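Local coordinates for fructuronate-tagaturonate epimerase UxaE from Cohnella laeviribosi in complex with 1 glycerol (Cohnella laeviribosi, PDB 6IL9), which catalyses the epimerisation that interconverts fructuronate and tagaturonate, probably at the zinc site within its TIM barrel, at residues E27-Q32 and G48-E53; A121-R126 and K366-N371; H228-D233 and L326-A331. One frame throughout, in Å; residues are numbered along the deposited sequence.

In the fold
Interaction 2 lies at the heart of the protein, its centre about 4 Å from that of the chain, where residues of strands 117-124 and 363-367 of the eight-stranded parallel barrel meet near the zinc ion bound by His161, Asp273 and His343. The Lys366 side chain is about 6 Å from the zinc ion, and that of Gln122 about 4 Å from the bound glycerol. Interactions 1 and 3 flank this core on opposite sides, their centres about 56 Å apart. Interaction 1 belongs to the N-terminal antiparallel sheet; the centres of interactions 1 and 2 are about 34 Å apart. Interaction 3 joins a β-hairpin to a barrel helix; nested in the chain between 121-126 and 366-371, it comes within about 13 Å of them, nearest atoms.

Interaction 1 (E27-Q32 and G48-E53); sequences EGTRVQ and GKLYDE
Strand 29-32, led by Thr29, and the short helix 49-53 approach to 7.9 Å between axes, their directions 56° apart. Thr29 points at the first helical turn. Its OG1, anti to its own carbonyl carbon (chi1 -56°), accepts a hydrogen bond from Tyr51 N at 3.2 Å, so an amide that has no helical carbonyl before it finds a partner; OG1 also forms a hydrogen bond with Gly46 O, which leaves this buried hydroxyl gripped twice. On the other branch, Thr29 CG2 lies 3.7 Å from Tyr51 CB. Gly48, the N-cap residue, passes with CA 3.4 Å from Thr29 OG1, where a side chain would clash. Next along the strand, Leu50 CD2 and Val31 CG1 meet tip to tip at 3.7 Å, and Phe79 touches both residues. On the exposed side Lys49 curls its chain at chi3 and chi4, bringing NZ to Glu27: the salt bridge is 2.5 Å to OE1, on the syn lone pair, with a weak second bond to OE2 at 2.9 Å. Beyond the contact, Tyr51 OH bonds Glu58. A short helix is thus packed on the antiparallel sheet of the N-terminal region, its first turn fastened by a threonine of the second strand.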
loop_
_atom_site.group_PDB
_atom_site.type_symbol
_atom_site.label_atom_id
_atom_site.label_comp_id
_atom_site.label_asym_id
_atom_site.label_seq_id
_atom_site.Cartn_x
_atom_site.Cartn_y
_atom_site.Cartn_z
ATOM N N GLU A 27 12.180 -10.346 29.977
ATOM C CA GLU A 27 12.360 -10.862 31.341
ATOM C C GLU A 27 13.116 -12.184 31.209
ATOM O O GLU A 27 14.152 -12.224 30.526
ATOM C CB GLU A 27 11.018 -10.933 32.058
ATOM C CG GLU A 27 10.428 -9.571 32.395
ATOM C CD GLU A 27 9.051 -9.670 33.028
ATOM O OE1 GLU A 27 8.187 -10.382 32.468
ATOM O OE2 GLU A 27 8.831 -9.037 34.084
ATOM N N GLY A 28 12.647 -13.272 31.804
ATOM C CA GLY A 28 13.377 -14.519 31.725
ATOM C C GLY A 28 13.045 -15.412 30.549
ATOM O O GLY A 28 13.503 -16.559 30.518
ATOM N N THR A 29 12.272 -14.934 29.578
ATOM C CA THR A 29 11.852 -15.744 28.442
ATOM C C THR A 29 12.613 -15.336 27.189
ATOM O O THR A 29 12.610 -14.160 26.813
ATOM C CB THR A 29 10.348 -15.612 28.188
ATOM O OG1 THR A 29 9.625 -15.947 29.377
ATOM C CG2 THR A 29 9.915 -16.547 27.051
ATOM N N ARG A 30 13.246 -16.315 26.544
ATOM C CA ARG A 30 13.895 -16.142 25.252
ATOM C C ARG A 30 12.960 -16.624 24.149
ATOM O O ARG A 30 12.283 -17.641 24.304
ATOM C CB ARG A 30 15.204 -16.927 25.196
ATOM C CG ARG A 30 16.403 -16.194 25.756
ATOM C CD ARG A 30 17.448 -17.181 26.251
ATOM N NE ARG A 30 16.938 -17.991 27.356
ATOM C CZ ARG A 30 16.832 -19.315 27.334
ATOM N NH1 ARG A 30 17.204 -20.002 26.260
ATOM N NH2 ARG A 30 16.355 -19.957 28.394
ATOM N N VAL A 31 12.905 -15.884 23.045
ATOM C CA VAL A 31 12.048 -16.254 21.923
ATOM C C VAL A 31 12.835 -16.087 20.631
ATOM O O VAL A 31 13.635 -15.154 20.490
ATOM C CB VAL A 31 10.753 -15.414 21.877
ATOM C CG1 VAL A 31 9.811 -15.813 23.004
ATOM C CG2 VAL A 31 11.080 -13.938 21.956
ATOM N N GLN A 32 12.609 -17.003 19.690
ATOM C CA GLN A 32 13.179 -16.901 18.354
ATOM C C GLN A 32 12.167 -17.457 17.367
ATOM O O GLN A 32 11.170 -18.064 17.755
ATOM C CB GLN A 32 14.506 -17.656 18.247
ATOM C CG GLN A 32 14.372 -19.154 18.392
ATOM C CD GLN A 32 15.721 -19.834 18.485
ATOM O OE1 GLN A 32 16.709 -19.229 18.910
ATOM N NE2 GLN A 32 15.779 -21.093 18.076
ATOM N N GLY A 48 8.674 -17.210 32.515
ATOM C CA GLY A 48 8.335 -15.801 32.497
ATOM C C GLY A 48 6.949 -15.581 31.944
ATOM O O GLY A 48 6.322 -16.482 31.387
ATOM N N LYS A 49 6.470 -14.342 32.112
ATOM C CA LYS A 49 5.125 -14.012 31.653
ATOM C C LYS A 49 5.007 -14.135 30.142
ATOM O O LYS A 49 3.934 -14.473 29.633
ATOM C CB LYS A 49 4.731 -12.601 32.094
ATOM C CG LYS A 49 4.357 -12.485 33.571
ATOM C CD LYS A 49 3.804 -11.103 33.905
ATOM C CE LYS A 49 4.778 -10.002 33.511
ATOM N NZ LYS A 49 6.163 -10.259 34.010
ATOM N N LEU A 50 6.087 -13.857 29.409
ATOM C CA LEU A 50 6.048 -14.046 27.964
ATOM C C LEU A 50 5.849 -15.518 27.622
ATOM O O LEU A 50 4.990 -15.864 26.804
ATOM C CB LEU A 50 7.325 -13.497 27.325
ATOM C CG LEU A 50 7.497 -13.763 25.826
ATOM C CD1 LEU A 50 6.269 -13.303 25.047
ATOM C CD2 LEU A 50 8.761 -13.092 25.299
ATOM N N TYR A 51 6.624 -16.406 28.261
ATOM C CA TYR A 51 6.451 -17.840 28.035
ATOM C C TYR A 51 5.029 -18.286 28.357
ATOM O O TYR A 51 4.440 -19.095 27.629
ATOM C CB TYR A 51 7.462 -18.632 28.871
ATOM C CG TYR A 51 7.451 -20.136 28.627
ATOM C CD1 TYR A 51 6.505 -20.963 29.238
ATOM C CD2 TYR A 51 8.390 -20.729 27.789
ATOM C CE1 TYR A 51 6.494 -22.333 29.016
ATOM C CE2 TYR A 51 8.389 -22.099 27.566
ATOM C CZ TYR A 51 7.438 -22.893 28.181
ATOM O OH TYR A 51 7.439 -24.251 27.955
ATOM N N ASP A 52 4.460 -17.768 29.449
ATOM C CA ASP A 52 3.150 -18.237 29.892
ATOM C C ASP A 52 2.048 -17.778 28.953
ATOM O O ASP A 52 1.066 -18.501 28.739
ATOM C CB ASP A 52 2.871 -17.745 31.313
ATOM C CG ASP A 52 3.906 -18.222 32.309
ATOM O OD1 ASP A 52 4.463 -19.321 32.114
ATOM O OD2 ASP A 52 4.160 -17.498 33.293
ATOM N N GLU A 53 2.188 -16.576 28.385
ATOM C CA GLU A 53 1.113 -15.986 27.596
ATOM C C GLU A 53 1.090 -16.506 26.164
ATOM O O GLU A 53 0.018 -16.582 25.555
ATOM C CB GLU A 53 1.237 -14.460 27.614
ATOM C CG GLU A 53 0.909 -13.852 28.977
ATOM C CD GLU A 53 1.455 -12.446 29.162
ATOM O OE1 GLU A 53 1.787 -11.786 28.153
ATOM O OE2 GLU A 53 1.558 -12.004 30.331
#

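Interaction 2 (A121-R126 and K366-N371); sequences AQQSIR and KTAGTN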
loop_
_atom_site.group_PDB
_atom_site.type_symbol
_atom_site.label_atom_id
_atom_site.label_comp_id
_atom_site.label_asym_id
_atom_site.label_seq_id
_atom_site.Cartn_x
_atom_site.Cartn_y
_atom_site.Cartn_z
ATOM N N ALA A 121 2.202 -2.768 6.570
ATOM C CA ALA A 121 0.843 -3.284 6.540
ATOM C C ALA A 121 0.014 -2.296 5.740
ATOM O O ALA A 121 -0.267 -1.191 6.212
ATOM C CB ALA A 121 0.291 -3.455 7.956
ATOM N N GLN A 122 -0.369 -2.677 4.531
ATOM C CA GLN A 122 -1.141 -1.767 3.688
ATOM C C GLN A 122 -1.953 -2.609 2.723
ATOM O O GLN A 122 -1.372 -3.268 1.863
ATOM C CB GLN A 122 -0.217 -0.813 2.931
ATOM C CG GLN A 122 -0.933 -0.016 1.853
ATOM C CD GLN A 122 -0.047 0.256 0.659
ATOM O OE1 GLN A 122 0.858 1.080 0.727
ATOM N NE2 GLN A 122 -0.298 -0.440 -0.442
ATOM N N GLN A 123 -3.278 -2.600 2.872
ATOM C CA GLN A 123 -4.166 -3.266 1.925
ATOM C C GLN A 123 -5.453 -2.463 1.839
ATOM O O GLN A 123 -5.875 -1.836 2.818
ATOM C CB GLN A 123 -4.479 -4.715 2.343
ATOM C CG GLN A 123 -3.360 -5.730 2.066
ATOM C CD GLN A 123 -3.188 -5.999 0.585
ATOM O OE1 GLN A 123 -3.854 -6.876 0.022
ATOM N NE2 GLN A 123 -2.305 -5.241 -0.063
ATOM N N SER A 124 -6.062 -2.475 0.658
ATOM C CA SER A 124 -7.344 -1.819 0.442
ATOM C C SER A 124 -8.490 -2.757 0.795
ATOM O O SER A 124 -8.324 -3.976 0.877
ATOM C CB SER A 124 -7.496 -1.365 -1.013
ATOM O OG SER A 124 -7.656 -2.479 -1.881
ATOM N N ILE A 125 -9.671 -2.158 0.986
ATOM C CA ILE A 125 -10.885 -2.930 1.240
ATOM C C ILE A 125 -11.145 -3.901 0.095
ATOM O O ILE A 125 -11.512 -5.063 0.313
ATOM C CB ILE A 125 -12.078 -1.980 1.464
ATOM C CG1 ILE A 125 -11.901 -1.201 2.764
ATOM C CG2 ILE A 125 -13.377 -2.756 1.490
ATOM C CD1 ILE A 125 -11.929 -2.078 4.001
ATOM N N ARG A 126 -10.941 -3.444 -1.146
ATOM C CA ARG A 126 -11.108 -4.318 -2.302
ATOM C C ARG A 126 -10.103 -5.463 -2.288
ATOM O O ARG A 126 -10.451 -6.608 -2.592
ATOM C CB ARG A 126 -10.972 -3.508 -3.592
ATOM C CG ARG A 126 -10.873 -4.367 -4.849
ATOM C CD ARG A 126 -11.098 -3.537 -6.087
ATOM N NE ARG A 126 -12.431 -2.941 -6.077
ATOM C CZ ARG A 126 -12.702 -1.716 -6.515
ATOM N NH1 ARG A 126 -11.728 -0.955 -7.001
ATOM N NH2 ARG A 126 -13.945 -1.253 -6.462
ATOM N N LYS A 366 3.175 4.582 -2.786
ATOM C CA LYS A 366 2.487 3.332 -2.464
ATOM C C LYS A 366 2.731 2.274 -3.530
ATOM O O LYS A 366 2.703 2.565 -4.731
ATOM C CB LYS A 366 0.975 3.536 -2.312
ATOM C CG LYS A 366 0.598 4.375 -1.127
ATOM C CD LYS A 366 -0.836 4.090 -0.681
ATOM C CE LYS A 366 -1.230 5.118 0.364
ATOM N NZ LYS A 366 -2.595 4.865 0.898
ATOM N N THR A 367 2.992 1.051 -3.071
ATOM C CA THR A 367 3.061 -0.149 -3.897
ATOM C C THR A 367 2.210 -1.237 -3.259
ATOM O O THR A 367 1.924 -1.213 -2.052
ATOM C CB THR A 367 4.497 -0.692 -4.051
ATOM O OG1 THR A 367 4.892 -1.353 -2.839
ATOM C CG2 THR A 367 5.481 0.423 -4.374
ATOM N N ALA A 368 1.818 -2.214 -4.082
ATOM C CA ALA A 368 1.185 -3.423 -3.560
ATOM C C ALA A 368 1.289 -4.552 -4.580
ATOM O O ALA A 368 1.986 -5.545 -4.344
ATOM C CB ALA A 368 -0.276 -3.152 -3.187
ATOM N N GLY A 369 0.631 -4.393 -5.730
ATOM C CA GLY A 369 0.573 -5.479 -6.696
ATOM C C GLY A 369 1.917 -5.882 -7.274
ATOM O O GLY A 369 2.098 -7.034 -7.686
ATOM N N THR A 370 2.877 -4.954 -7.320
ATOM C CA THR A 370 4.188 -5.311 -7.856
ATOM C C THR A 370 4.858 -6.381 -7.006
ATOM O O THR A 370 5.662 -7.166 -7.513
ATOM C CB THR A 370 5.088 -4.078 -7.961
ATOM O OG1 THR A 370 6.066 -4.276 -8.990
ATOM C CG2 THR A 370 5.802 -3.777 -6.630
ATOM N N ASN A 371 4.514 -6.443 -5.722
ATOM C CA ASN A 371 5.073 -7.462 -4.846
ATOM C C ASN A 371 4.448 -8.826 -5.114
ATOM O O ASN A 371 5.117 -9.862 -4.971
ATOM C CB ASN A 371 4.885 -7.001 -3.398
ATOM C CG ASN A 371 5.515 -5.639 -3.156
ATOM O OD1 ASN A 371 6.709 -5.458 -3.395
ATOM N ND2 ASN A 371 4.720 -4.674 -2.712
#
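The side-chain amide of Gln122 meets the peptide carbonyl of Thr367 with the two planes turned against each other: the oxygen lies 31° out of the amide plane, and the nitrogen stands above the carbonyl plane, off the lone pairs. The bond from Gln122 NE2 to Thr367 O is 2.9 Å, bent to 135° at the hydrogen. Gln122 reaches across with CG trans to its backbone N (chi1 170°) and a bend at chi2. Its OE1 rests against the aliphatic chain of Lys366, 3.7 Å from CD, while NE2 has the methyl of Ala368 3.9 Å away. The neighbouring amide of Gln123 behaves differently. Its NE2 folds back to Gln122 O at 2.9 Å, in both the carbonyl and the amide planes. Lys366 runs on extended beyond Gln122, its NZ making salt bridges to Asp158, Asp160 and Glu269 and a hydrogen bond to Thr180. Thr367 is backbone-bonded to Gly95 and Gly97, and the Gln122 bond thus links the two barrel strands on either side of 93-96. One uncharged, bent hydrogen bond in buried surroundings, together with the Lys366 methylenes crossing obliquely at OE1, probably limits rotation of the Gln122 amide beside the glycerol.

Interaction 3 (H228-D233 and L326-A331); sequences HAIHFD and LAVHAA
His228 makes the tight half of this contact, its imidazole laid against one flank of helix 319-336. Val328 CG2 sits over one face of the ring as a CH-pi contact, 4.0 Å from the centroid and offset toward the rim, nearest to ND1 at 3.8 Å. Two alanines, one helical turn apart, complete the surface: Ala331 CB approaches the ring obliquely, 3.7 Å from His228 CD2, and Ala327 CB is 4.1 Å from His228 CE1. The ring reaches them because CG is turned beside the backbone N (chi1 -53°). No hydrogen bond joins the segments: His228 NE2 stays 3.7 Å from Ala327 O, a carbonyl already used by Ala331 N within the helix. Strand 228-232 pairs antiparallel with strand 221-225, and this two-stranded sheet lies across the helix linking barrel strands 300-302 and 339-342, the strand and helix axes 84° apart and 9.9 Å at closest. An alanine in place of His228 would probably leave the Val328 methyl without its aromatic cover and open a gap beside Ala327 and Ala331. The packing is looser at Ile230, whose side chain runs in the opposite direction to that of Val328, CD1 to CG1 at 4.2 Å; while the outer side of the strand is exposed, this buried residue also leans on Phe285 of helix 281-293.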
loop_
_atom_site.group_PDB
_atom_site.type_symbol
_atom_site.label_atom_id
_atom_site.label_comp_id
_atom_site.label_asym_id
_atom_site.label_seq_id
_atom_site.Cartn_x
_atom_site.Cartn_y
_atom_site.Cartn_z
ATOM N N HIS A 228 5.882 30.063 -7.779
ATOM C CA HIS A 228 4.691 29.815 -8.573
ATOM C C HIS A 228 3.578 30.759 -8.151
ATOM O O HIS A 228 3.288 30.891 -6.960
ATOM C CB HIS A 228 4.247 28.360 -8.422
ATOM C CG HIS A 228 5.342 27.384 -8.706
ATOM N ND1 HIS A 228 5.793 27.134 -9.983
ATOM C CD2 HIS A 228 6.109 26.635 -7.881
ATOM C CE1 HIS A 228 6.773 26.251 -9.935
ATOM N NE2 HIS A 228 6.990 25.936 -8.671
ATOM N N ALA A 229 2.973 31.418 -9.123
ATOM C CA ALA A 229 1.812 32.260 -8.888
ATOM C C ALA A 229 0.572 31.462 -9.257
ATOM O O ALA A 229 0.501 30.889 -10.349
ATOM C CB ALA A 229 1.892 33.550 -9.703
ATOM N N ILE A 230 -0.382 31.394 -8.332
ATOM C CA ILE A 230 -1.647 30.696 -8.544
ATOM C C ILE A 230 -2.752 31.739 -8.482
ATOM O O ILE A 230 -2.941 32.389 -7.447
ATOM C CB ILE A 230 -1.873 29.587 -7.504
ATOM C CG1 ILE A 230 -0.753 28.542 -7.587
ATOM C CG2 ILE A 230 -3.233 28.935 -7.710
ATOM C CD1 ILE A 230 -0.933 27.373 -6.626
ATOM N N HIS A 231 -3.461 31.912 -9.589
ATOM C CA HIS A 231 -4.475 32.947 -9.716
ATOM C C HIS A 231 -5.830 32.298 -9.951
ATOM O O HIS A 231 -5.936 31.312 -10.686
ATOM C CB HIS A 231 -4.135 33.905 -10.866
ATOM C CG HIS A 231 -5.054 35.080 -10.968
ATOM N ND1 HIS A 231 -5.000 36.145 -10.093
ATOM C CD2 HIS A 231 -6.048 35.363 -11.844
ATOM C CE1 HIS A 231 -5.923 37.031 -10.424
ATOM N NE2 HIS A 231 -6.574 36.580 -11.481
ATOM N N PHE A 232 -6.862 32.847 -9.316
ATOM C CA PHE A 232 -8.233 32.375 -9.485
ATOM C C PHE A 232 -9.057 33.484 -10.118
ATOM O O PHE A 232 -9.226 34.551 -9.522
ATOM C CB PHE A 232 -8.846 31.955 -8.151
ATOM C CG PHE A 232 -8.159 30.786 -7.521
ATOM C CD1 PHE A 232 -7.071 30.981 -6.688
ATOM C CD2 PHE A 232 -8.599 29.493 -7.764
ATOM C CE1 PHE A 232 -6.432 29.910 -6.107
ATOM C CE2 PHE A 232 -7.961 28.404 -7.182
ATOM C CZ PHE A 232 -6.879 28.619 -6.350
ATOM N N ASP A 233 -9.550 33.236 -11.325
ATOM C CA ASP A 233 -10.611 34.059 -11.876
ATOM C C ASP A 233 -11.946 33.371 -11.594
ATOM O O ASP A 233 -11.995 32.269 -11.043
ATOM C CB ASP A 233 -10.383 34.318 -13.366
ATOM C CG ASP A 233 -10.402 33.057 -14.193
ATOM O OD1 ASP A 233 -10.555 31.958 -13.627
ATOM O OD2 ASP A 233 -10.257 33.159 -15.428
ATOM N N LEU A 326 4.138 18.692 -11.414
ATOM C CA LEU A 326 4.713 18.215 -10.157
ATOM C C LEU A 326 5.396 19.349 -9.402
ATOM O O LEU A 326 5.307 19.429 -8.173
ATOM C CB LEU A 326 5.696 17.071 -10.420
ATOM C CG LEU A 326 6.547 16.617 -9.230
ATOM C CD1 LEU A 326 5.644 15.976 -8.189
ATOM C CD2 LEU A 326 7.640 15.642 -9.665
ATOM N N ALA A 327 6.082 20.241 -10.123
ATOM C CA ALA A 327 6.757 21.357 -9.468
ATOM C C ALA A 327 5.780 22.170 -8.627
ATOM O O ALA A 327 6.079 22.513 -7.476
ATOM C CB ALA A 327 7.438 22.247 -10.513
ATOM N N VAL A 328 4.600 22.473 -9.180
ATOM C CA VAL A 328 3.609 23.258 -8.446
ATOM C C VAL A 328 2.976 22.427 -7.332
ATOM O O VAL A 328 2.811 22.906 -6.203
ATOM C CB VAL A 328 2.543 23.811 -9.404
ATOM C CG1 VAL A 328 1.697 24.842 -8.677
ATOM C CG2 VAL A 328 3.214 24.437 -10.611
ATOM N N HIS A 329 2.593 21.180 -7.640
ATOM C CA HIS A 329 2.026 20.288 -6.628
ATOM C C HIS A 329 2.949 20.181 -5.426
ATOM O O HIS A 329 2.502 20.239 -4.276
ATOM C CB HIS A 329 1.802 18.885 -7.199
ATOM C CG HIS A 329 0.622 18.760 -8.108
ATOM N ND1 HIS A 329 -0.635 19.208 -7.766
ATOM C CD2 HIS A 329 0.501 18.192 -9.331
ATOM C CE1 HIS A 329 -1.476 18.942 -8.751
ATOM N NE2 HIS A 329 -0.813 18.329 -9.713
ATOM N N ALA A 330 4.253 20.011 -5.682
ATOM C CA ALA A 330 5.218 19.867 -4.591
ATOM C C ALA A 330 5.352 21.157 -3.799
ATOM O O ALA A 330 5.548 21.125 -2.578
ATOM C CB ALA A 330 6.587 19.458 -5.137
ATOM N N ALA A 331 5.271 22.303 -4.481
ATOM C CA ALA A 331 5.353 23.588 -3.792
ATOM C C ALA A 331 4.140 23.807 -2.895
ATOM O O ALA A 331 4.263 24.378 -1.801
ATOM C CB ALA A 331 5.482 24.723 -4.814
#